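Local coordinates for B-type flagellar hook-associated protein 2 (Pseudomonas aeruginosa, PDB 5FHY) that caps the growing tip of the bacterial flagellar filament, helping flagellin subunits polymerise there and keeping them from leaking out of the central channel, at residues G90-D93 / A94-A98; I109-S113 / G114-V118; A164-V167 / T168-A171. One frame throughout, in Å; residues are numbered along the deposited sequence.

In the fold
Along the chain the three contacts come in series, none enclosing or crossing another, and each is local. Interaction 1 lies within helix 88-98. The chain then enters strand 104-111, and interaction 2 closes the tight hairpin between this strand and strand 114-121. The two touch where M91 of the helix packs on L117, the helix covering one side of the hairpin. Interaction 3 starts on short strand 165-166, which belongs to the same antiparallel sheet as the hairpin, and runs out of it toward strand 173-177 of a second sheet. Its centre lies about 16 Å from that of interaction 2. All three border a second subunit.

Interaction 1 of 3, residues G90-D93 / A94-A98; sequences GMRD and AINQA
The side-chain amide of N96 lies over the backbone carbonyl of R92, one helical turn earlier, and against the aliphatic part of that arginine. N96 ND2 sits 3.3 Å from R92 CG and 2.8 Å from R92 O, but the angle is too poor for a hydrogen bond. The carbonyl is taken instead by the backbone, with N96 N to R92 O at 3.0 Å. N96 OD1 accepts from A106 N of strand 104-111.

R92 carries CG anti to its own N (chi1 156°) and bends at chi3, so that the D93 carboxylate lies over one face of the R92 guanidinium, off toward its rim. R92 NH1 lies 3.1 Å from D93 OD1, a pairing of charges without a directed N-H.

I95 CG1 presses on M91 O at 3.1 Å, while I95 N bonds M91 O almost straight (2.9 Å, 172°). M91 and I95 both pack on I79 of strand 74-81, and I95 also on L119: a helix laid by one apolar side on a sheet, within the flagellin hook IN motif.

R92 also forms a salt bridge with D194 of a second subunit. Shared between two carboxylates, its positive charge probably offsets both acids and links this helix to the second subunit.

Interaction 2 of 3, residues I109-S113 / G114-V118; sequences ITDNS and GSRLV
D111 and R116 meet beside the turn of a tight hairpin, D111 OD2 standing 2.7 Å from R116 NH2 in a salt bridge. The carboxylate comes to the edge of the guanidinium, with the two planes 69° apart. The hydrogen bond within the pair is weak because its N-H...O angle is bent. D111 reaches this place because CG lies between its N and carbonyl carbon (chi1 61°), which turns the carboxylate back over the turn. There OD1 receives weak bonds from the backbone N of S113 and of G114.

On the other face of the hairpin T110 OG1 and S115 OG share a hydrogen bond of 3.1 Å, in a non-hydrogen-bonded antiparallel pair. Back on the D111 and R116 face, farther from the turn, I109 CD1 packs 3.6 Å from V118 CG2.

The backbone sets these pairs in register through the hydrogen-bonded pair of I109 and R116, I109 N to R116 O and R116 N to I109 O both being 3.1 Å. Nearer the turn, D111 N bonds G114 O at 2.8 Å. The backbone angles of G114 would jam a CB against S113 O, so the turn calls for glycine here.

Beyond the hairpin, R116 NH2 also bonds G161 O, NH1 makes a weaker bond to A163 O, and a sodium ion lies about 4 Å from the side chain. T110 OG1 is bonded as well to D191 O of a second subunit.

R116 NE is buried without a partner, a cost that the acid and the carbonyls around the terminal nitrogens may offset. The carboxylate probably steadies the arginine's charge beside the sodium site, to which A163 belongs.

Interaction 3 of 3, residues A164-V167 / T168-A171; sequences AGYV and TKAA
The side chain of K169 lies over one face of the Y166 ring, three residues back along the chain. K169 CD stands 3.4 Å from the centroid of the Y166 ring and just 6° off the normal, a CH-pi contact made almost squarely over the centre. CG lies over the CE1 corner of the ring, K169 CG coming 3.3 Å from Y166 CE1. It is thus the methylene chain, not the ammonium group, that rests on the aromatic surface.

Torsions on both sides bring this about. Y166 holds CG between its N and carbonyl carbon (chi1 65°), setting the ring up alongside the chain that follows. K169 is folded rather than extended, with bends at chi2 and chi3 that lay CG and CD on the ring.

Between these two residues the chain turns a corner at V167. The side chains of V167 and T168 cross obliquely, V167 CG1 lying 4.0 Å from T168 CG2. T168 OG1 is hydrogen-bonded to S46 O. V167 also packs on L158 and on D178 of a second subunit, while Y166 leans on K157 from the loop before the strand.

V167 and T168 both face K48 of strand 48-50 and bond to its backbone. Two residues set against one is the signature of a classic beta bulge, found here at the edge of the antiparallel sheet, where the chain leaves strand 165-166 on its way to strand 173-177 of the neighbouring sheet.

Interaction 1 of 3, residues G90-D93 / A94-A98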
ATOM      1  N   GLY B  90      61.048  19.637  -7.714  1.00104.03           N
ATOM      2  CA  GLY B  90      61.573  19.634  -9.065  1.00101.19           C
ATOM      3  C   GLY B  90      61.937  18.222  -9.483  1.00102.92           C
ATOM      4  O   GLY B  90      61.724  17.824 -10.628  1.00109.64           O
ATOM      5  N   MET B  91      62.498  17.459  -8.550  1.00 96.02           N
ATOM      6  CA  MET B  91      62.823  16.066  -8.818  1.00 89.54           C
ATOM      7  C   MET B  91      61.553  15.225  -8.882  1.00 88.96           C
ATOM      8  O   MET B  91      61.458  14.300  -9.682  1.00 91.09           O
ATOM      9  CB  MET B  91      63.781  15.509  -7.760  1.00 83.56           C
ATOM     10  CG  MET B  91      65.066  16.313  -7.578  1.00 80.54           C
ATOM     11  SD  MET B  91      65.789  16.886  -9.129  1.00117.08           S
ATOM     12  CE  MET B  91      66.146  15.337  -9.932  1.00104.36           C
ATOM     13  N   ARG B  92      60.589  15.540  -8.020  1.00 92.42           N
ATOM     14  CA  ARG B  92      59.291  14.868  -8.024  1.00 95.87           C
ATOM     15  C   ARG B  92      58.610  14.956  -9.390  1.00102.37           C
ATOM     16  O   ARG B  92      58.143  13.951  -9.925  1.00108.59           O
ATOM     17  CB  ARG B  92      58.371  15.465  -6.954  1.00 96.07           C
ATOM     18  CG  ARG B  92      56.888  15.277  -7.246  1.00 96.60           C
ATOM     19  CD  ARG B  92      56.006  15.798  -6.121  1.00104.31           C
ATOM     20  NE  ARG B  92      56.157  17.234  -5.900  1.00108.99           N
ATOM     21  CZ  ARG B  92      55.429  18.162  -6.512  1.00109.06           C
ATOM     22  NH1 ARG B  92      54.518  17.809  -7.406  1.00115.82           N
ATOM     23  NH2 ARG B  92      55.629  19.442  -6.248  1.00104.13           N
ATOM     24  N   ASP B  93      58.571  16.162  -9.954  1.00 98.69           N
ATOM     25  CA  ASP B  93      57.920  16.383 -11.241  1.00 96.17           C
ATOM     26  C   ASP B  93      58.637  15.638 -12.360  1.00 89.63           C
ATOM     27  O   ASP B  93      58.002  15.104 -13.267  1.00 84.79           O
ATOM     28  CB  ASP B  93      57.864  17.877 -11.572  1.00100.73           C
ATOM     29  CG  ASP B  93      56.972  18.653 -10.623  1.00109.27           C
ATOM     30  OD1 ASP B  93      56.045  18.047 -10.048  1.00114.76           O
ATOM     31  OD2 ASP B  93      57.193  19.871 -10.461  1.00110.36           O
ATOM     32  N   ALA B  94      59.966  15.605 -12.290  1.00 88.28           N
ATOM     33  CA  ALA B  94      60.768  14.970 -13.329  1.00 89.23           C
ATOM     34  C   ALA B  94      60.533  13.470 -13.325  1.00 90.12           C
ATOM     35  O   ALA B  94      60.186  12.881 -14.347  1.00 88.91           O
ATOM     36  CB  ALA B  94      62.242  15.275 -13.134  1.00 85.86           C
ATOM     37  N   ILE B  95      60.725  12.869 -12.154  1.00 90.39           N
ATOM     38  CA  ILE B  95      60.576  11.431 -11.971  1.00 83.11           C
ATOM     39  C   ILE B  95      59.176  10.967 -12.363  1.00 81.39           C
ATOM     40  O   ILE B  95      59.015   9.914 -12.981  1.00 82.52           O
ATOM     41  CB  ILE B  95      60.863  11.015 -10.515  1.00 76.28           C
ATOM     42  CG1 ILE B  95      62.314  11.315 -10.148  1.00 77.90           C
ATOM     43  CG2 ILE B  95      60.592   9.532 -10.313  1.00 73.52           C
ATOM     44  CD1 ILE B  95      62.659  10.934  -8.718  1.00 75.65           C
ATOM     45  N   ASN B  96      58.166  11.759 -12.010  1.00 86.57           N
ATOM     46  CA  ASN B  96      56.783  11.413 -12.324  1.00 92.32           C
ATOM     47  C   ASN B  96      56.570  11.302 -13.828  1.00 96.29           C
ATOM     48  O   ASN B  96      55.729  10.529 -14.291  1.00101.09           O
ATOM     49  CB  ASN B  96      55.822  12.460 -11.754  1.00 96.85           C
ATOM     50  CG  ASN B  96      55.613  12.314 -10.261  1.00 97.99           C
ATOM     51  OD1 ASN B  96      55.639  11.209  -9.719  1.00 96.87           O
ATOM     52  ND2 ASN B  96      55.403  13.437  -9.586  1.00100.49           N
ATOM     53  N   GLN B  97      57.323  12.094 -14.585  1.00105.80           N
ATOM     54  CA  GLN B  97      57.235  12.071 -16.042  1.00110.01           C
ATOM     55  C   GLN B  97      58.416  11.330 -16.671  1.00 99.14           C
ATOM     56  O   GLN B  97      58.396  11.014 -17.859  1.00106.14           O
ATOM     57  CB  GLN B  97      57.096  13.487 -16.605  1.00123.30           C
ATOM     58  CG  GLN B  97      55.854  14.197 -16.068  1.00135.47           C
ATOM     59  CD  GLN B  97      55.316  15.268 -17.001  1.00150.10           C
ATOM     60  OE1 GLN B  97      55.130  15.030 -18.195  1.00158.67           O
ATOM     61  NE2 GLN B  97      55.037  16.445 -16.453  1.00154.70           N
ATOM     62  N   ALA B  98      59.466  11.099 -15.889  1.00 84.34           N
ATOM     63  CA  ALA B  98      60.584  10.282 -16.355  1.00 83.97           C
ATOM     64  C   ALA B  98      60.288   8.806 -16.117  1.00 87.05           C
ATOM     65  O   ALA B  98      61.067   7.935 -16.506  1.00 89.44           O
ATOM     66  CB  ALA B  98      61.878  10.677 -15.658  1.00 72.68           C
TER

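Interaction 2 of 3, residues I109-S113 / G114-V118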
ATOM      1  N   ILE B 109      57.590  13.378   1.371  1.00 89.18           N
ATOM      2  CA  ILE B 109      57.063  13.115   2.702  1.00 83.70           C
ATOM      3  C   ILE B 109      57.832  13.956   3.704  1.00 81.32           C
ATOM      4  O   ILE B 109      59.061  13.934   3.734  1.00 81.00           O
ATOM      5  CB  ILE B 109      57.144  11.619   3.090  1.00 80.70           C
ATOM      6  CG1 ILE B 109      56.050  10.824   2.378  1.00 82.20           C
ATOM      7  CG2 ILE B 109      56.981  11.437   4.594  1.00 71.10           C
ATOM      8  CD1 ILE B 109      55.986   9.366   2.801  1.00 85.65           C
ATOM      9  N   THR B 110      57.095  14.703   4.518  1.00 81.89           N
ATOM     10  CA  THR B 110      57.697  15.623   5.469  1.00 76.52           C
ATOM     11  C   THR B 110      57.576  15.070   6.882  1.00 74.70           C
ATOM     12  O   THR B 110      56.486  14.984   7.440  1.00 71.48           O
ATOM     13  CB  THR B 110      57.040  17.019   5.402  1.00 79.48           C
ATOM     14  OG1 THR B 110      56.985  17.457   4.039  1.00 80.14           O
ATOM     15  CG2 THR B 110      57.827  18.029   6.224  1.00 74.17           C
ATOM     16  N   ASP B 111      58.711  14.696   7.458  1.00 73.38           N
ATOM     17  CA  ASP B 111      58.738  14.147   8.806  1.00 80.99           C
ATOM     18  C   ASP B 111      59.574  15.041   9.717  1.00 79.28           C
ATOM     19  O   ASP B 111      59.810  16.206   9.402  1.00 84.26           O
ATOM     20  CB  ASP B 111      59.277  12.710   8.798  1.00 89.17           C
ATOM     21  CG  ASP B 111      60.706  12.612   8.284  1.00 82.15           C
ATOM     22  OD1 ASP B 111      61.112  13.454   7.456  1.00 76.60           O
ATOM     23  OD2 ASP B 111      61.426  11.684   8.711  1.00 76.28           O
ATOM     24  N   ASN B 112      60.017  14.506  10.848  1.00 74.28           N
ATOM     25  CA  ASN B 112      60.781  15.309  11.798  1.00 79.51           C
ATOM     26  C   ASN B 112      62.223  15.493  11.351  1.00 80.61           C
ATOM     27  O   ASN B 112      62.977  16.257  11.953  1.00 81.81           O
ATOM     28  CB  ASN B 112      60.744  14.684  13.193  1.00 78.86           C
ATOM     29  CG  ASN B 112      59.370  14.748  13.820  1.00 80.24           C
ATOM     30  OD1 ASN B 112      58.550  15.593  13.462  1.00 80.88           O
ATOM     31  ND2 ASN B 112      59.108  13.850  14.759  1.00 81.36           N
ATOM     32  N   SER B 113      62.599  14.788  10.288  1.00 85.04           N
ATOM     33  CA  SER B 113      63.956  14.866   9.760  1.00 86.22           C
ATOM     34  C   SER B 113      64.034  15.863   8.611  1.00 83.72           C
ATOM     35  O   SER B 113      65.114  16.334   8.252  1.00 82.85           O
ATOM     36  CB  SER B 113      64.427  13.490   9.278  1.00 85.25           C
ATOM     37  OG  SER B 113      64.390  12.533  10.320  1.00 95.22           O
ATOM     38  N   GLY B 114      62.880  16.169   8.030  1.00 81.32           N
ATOM     39  CA  GLY B 114      62.810  17.061   6.890  1.00 79.21           C
ATOM     40  C   GLY B 114      61.837  16.543   5.850  1.00 75.30           C
ATOM     41  O   GLY B 114      60.828  15.919   6.180  1.00 69.97           O
ATOM     42  N   SER B 115      62.140  16.817   4.587  1.00 75.55           N
ATOM     43  CA  SER B 115      61.359  16.293   3.476  1.00 71.90           C
ATOM     44  C   SER B 115      62.240  15.353   2.658  1.00 76.95           C
ATOM     45  O   SER B 115      63.451  15.539   2.586  1.00 91.10           O
ATOM     46  CB  SER B 115      60.811  17.423   2.601  1.00 69.92           C
ATOM     47  OG  SER B 115      59.926  18.259   3.324  1.00 77.14           O
ATOM     48  N   ARG B 116      61.638  14.339   2.051  1.00 68.75           N
ATOM     49  CA  ARG B 116      62.400  13.352   1.295  1.00 68.78           C
ATOM     50  C   ARG B 116      61.598  12.850   0.108  1.00 70.77           C
ATOM     51  O   ARG B 116      60.372  12.962   0.081  1.00 78.10           O
ATOM     52  CB  ARG B 116      62.791  12.173   2.189  1.00 68.54           C
ATOM     53  CG  ARG B 116      61.656  11.192   2.469  1.00 63.14           C
ATOM     54  CD  ARG B 116      62.117  10.085   3.404  1.00 60.93           C
ATOM     55  NE  ARG B 116      62.256  10.589   4.765  1.00 62.78           N
ATOM     56  CZ  ARG B 116      63.051  10.059   5.687  1.00 64.33           C
ATOM     57  NH1 ARG B 116      63.795   8.999   5.399  1.00 68.27           N
ATOM     58  NH2 ARG B 116      63.103  10.598   6.897  1.00 79.40           N
ATOM     59  N   LEU B 117      62.288  12.284  -0.873  1.00 63.52           N
ATOM     60  CA  LEU B 117      61.604  11.735  -2.034  1.00 68.64           C
ATOM     61  C   LEU B 117      61.177  10.304  -1.749  1.00 65.46           C
ATOM     62  O   LEU B 117      61.953   9.512  -1.220  1.00 67.42           O
ATOM     63  CB  LEU B 117      62.499  11.791  -3.272  1.00 76.47           C
ATOM     64  CG  LEU B 117      62.728  13.172  -3.886  1.00 72.25           C
ATOM     65  CD1 LEU B 117      63.962  13.172  -4.778  1.00 72.66           C
ATOM     66  CD2 LEU B 117      61.498  13.636  -4.650  1.00 76.87           C
ATOM     67  N   VAL B 118      59.933   9.981  -2.091  1.00 63.82           N
ATOM     68  CA  VAL B 118      59.411   8.634  -1.899  1.00 65.14           C
ATOM     69  C   VAL B 118      58.999   8.092  -3.262  1.00 71.17           C
ATOM     70  O   VAL B 118      58.134   8.658  -3.933  1.00 76.81           O
ATOM     71  CB  VAL B 118      58.216   8.612  -0.916  1.00 68.30           C
ATOM     72  CG1 VAL B 118      57.582   7.222  -0.867  1.00 65.81           C
ATOM     73  CG2 VAL B 118      58.663   9.046   0.475  1.00 60.57           C
TER

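Interaction 3 of 3, residues A164-V167 / T168-A171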
ATOM      1  N   ALA B 164      67.981   6.719   4.543  1.00 73.31           N
ATOM      2  CA  ALA B 164      67.131   6.111   3.533  1.00 76.08           C
ATOM      3  C   ALA B 164      66.837   4.661   3.881  1.00 76.95           C
ATOM      4  O   ALA B 164      67.475   4.082   4.760  1.00 80.66           O
ATOM      5  CB  ALA B 164      67.779   6.212   2.160  1.00 83.36           C
ATOM      6  N   GLY B 165      65.858   4.086   3.193  1.00 78.86           N
ATOM      7  CA  GLY B 165      65.461   2.712   3.430  1.00 83.53           C
ATOM      8  C   GLY B 165      64.257   2.332   2.594  1.00 83.73           C
ATOM      9  O   GLY B 165      63.505   3.201   2.157  1.00 82.34           O
ATOM     10  N   TYR B 166      64.058   1.036   2.374  1.00 85.44           N
ATOM     11  CA  TYR B 166      62.917   0.592   1.580  1.00 79.28           C
ATOM     12  C   TYR B 166      61.678   0.476   2.463  1.00 66.66           C
ATOM     13  O   TYR B 166      61.779   0.207   3.658  1.00 65.85           O
ATOM     14  CB  TYR B 166      63.215  -0.739   0.866  1.00 67.30           C
ATOM     15  CG  TYR B 166      63.441  -1.929   1.776  1.00 65.92           C
ATOM     16  CD1 TYR B 166      62.370  -2.610   2.349  1.00 64.73           C
ATOM     17  CD2 TYR B 166      64.727  -2.402   2.025  1.00 66.26           C
ATOM     18  CE1 TYR B 166      62.573  -3.693   3.185  1.00 63.85           C
ATOM     19  CE2 TYR B 166      64.942  -3.497   2.850  1.00 68.74           C
ATOM     20  CZ  TYR B 166      63.859  -4.140   3.423  1.00 65.51           C
ATOM     21  OH  TYR B 166      64.065  -5.227   4.243  1.00 68.09           O
ATOM     22  N   VAL B 167      60.510   0.683   1.864  1.00 72.42           N
ATOM     23  CA  VAL B 167      59.241   0.510   2.562  1.00 75.55           C
ATOM     24  C   VAL B 167      58.694  -0.889   2.282  1.00 80.80           C
ATOM     25  O   VAL B 167      58.256  -1.593   3.189  1.00 86.35           O
ATOM     26  CB  VAL B 167      58.208   1.576   2.141  1.00 76.13           C
ATOM     27  CG1 VAL B 167      56.853   1.299   2.786  1.00 68.82           C
ATOM     28  CG2 VAL B 167      58.702   2.968   2.510  1.00 74.47           C
ATOM     29  N   THR B 168      58.724  -1.284   1.014  1.00 78.54           N
ATOM     30  CA  THR B 168      58.374  -2.644   0.626  1.00 73.60           C
ATOM     31  C   THR B 168      59.436  -3.207  -0.306  1.00 75.45           C
ATOM     32  O   THR B 168      59.989  -2.481  -1.134  1.00 78.88           O
ATOM     33  CB  THR B 168      57.010  -2.709  -0.086  1.00 76.25           C
ATOM     34  OG1 THR B 168      57.098  -2.028  -1.343  1.00 88.37           O
ATOM     35  CG2 THR B 168      55.920  -2.061   0.753  1.00 72.91           C
ATOM     36  N   LYS B 169      59.714  -4.500  -0.177  1.00 73.24           N
ATOM     37  CA  LYS B 169      60.627  -5.163  -1.099  1.00 74.99           C
ATOM     38  C   LYS B 169      59.842  -5.760  -2.244  1.00 70.72           C
ATOM     39  O   LYS B 169      58.814  -6.393  -2.020  1.00 74.22           O
ATOM     40  CB  LYS B 169      61.416  -6.275  -0.402  1.00 84.12           C
ATOM     41  CG  LYS B 169      62.403  -5.808   0.644  1.00 89.43           C
ATOM     42  CD  LYS B 169      63.709  -5.319   0.040  1.00 92.94           C
ATOM     43  CE  LYS B 169      64.564  -6.475  -0.457  1.00 95.18           C
ATOM     44  NZ  LYS B 169      65.969  -6.051  -0.700  1.00 97.28           N
ATOM     45  N   ALA B 170      60.321  -5.575  -3.468  1.00 67.54           N
ATOM     46  CA  ALA B 170      59.722  -6.267  -4.597  1.00 76.83           C
ATOM     47  C   ALA B 170      60.049  -7.748  -4.457  1.00 76.79           C
ATOM     48  O   ALA B 170      61.190  -8.117  -4.182  1.00 69.57           O
ATOM     49  CB  ALA B 170      60.233  -5.712  -5.918  1.00 71.13           C
ATOM     50  N   ALA B 171      59.049  -8.599  -4.641  1.00 74.26           N
ATOM     51  CA  ALA B 171      59.241 -10.023  -4.418  1.00 75.00           C
ATOM     52  C   ALA B 171      58.146 -10.849  -5.077  1.00 80.72           C
ATOM     53  O   ALA B 171      57.058 -10.345  -5.362  1.00 82.95           O
ATOM     54  CB  ALA B 171      59.289 -10.317  -2.925  1.00 63.59           C
TER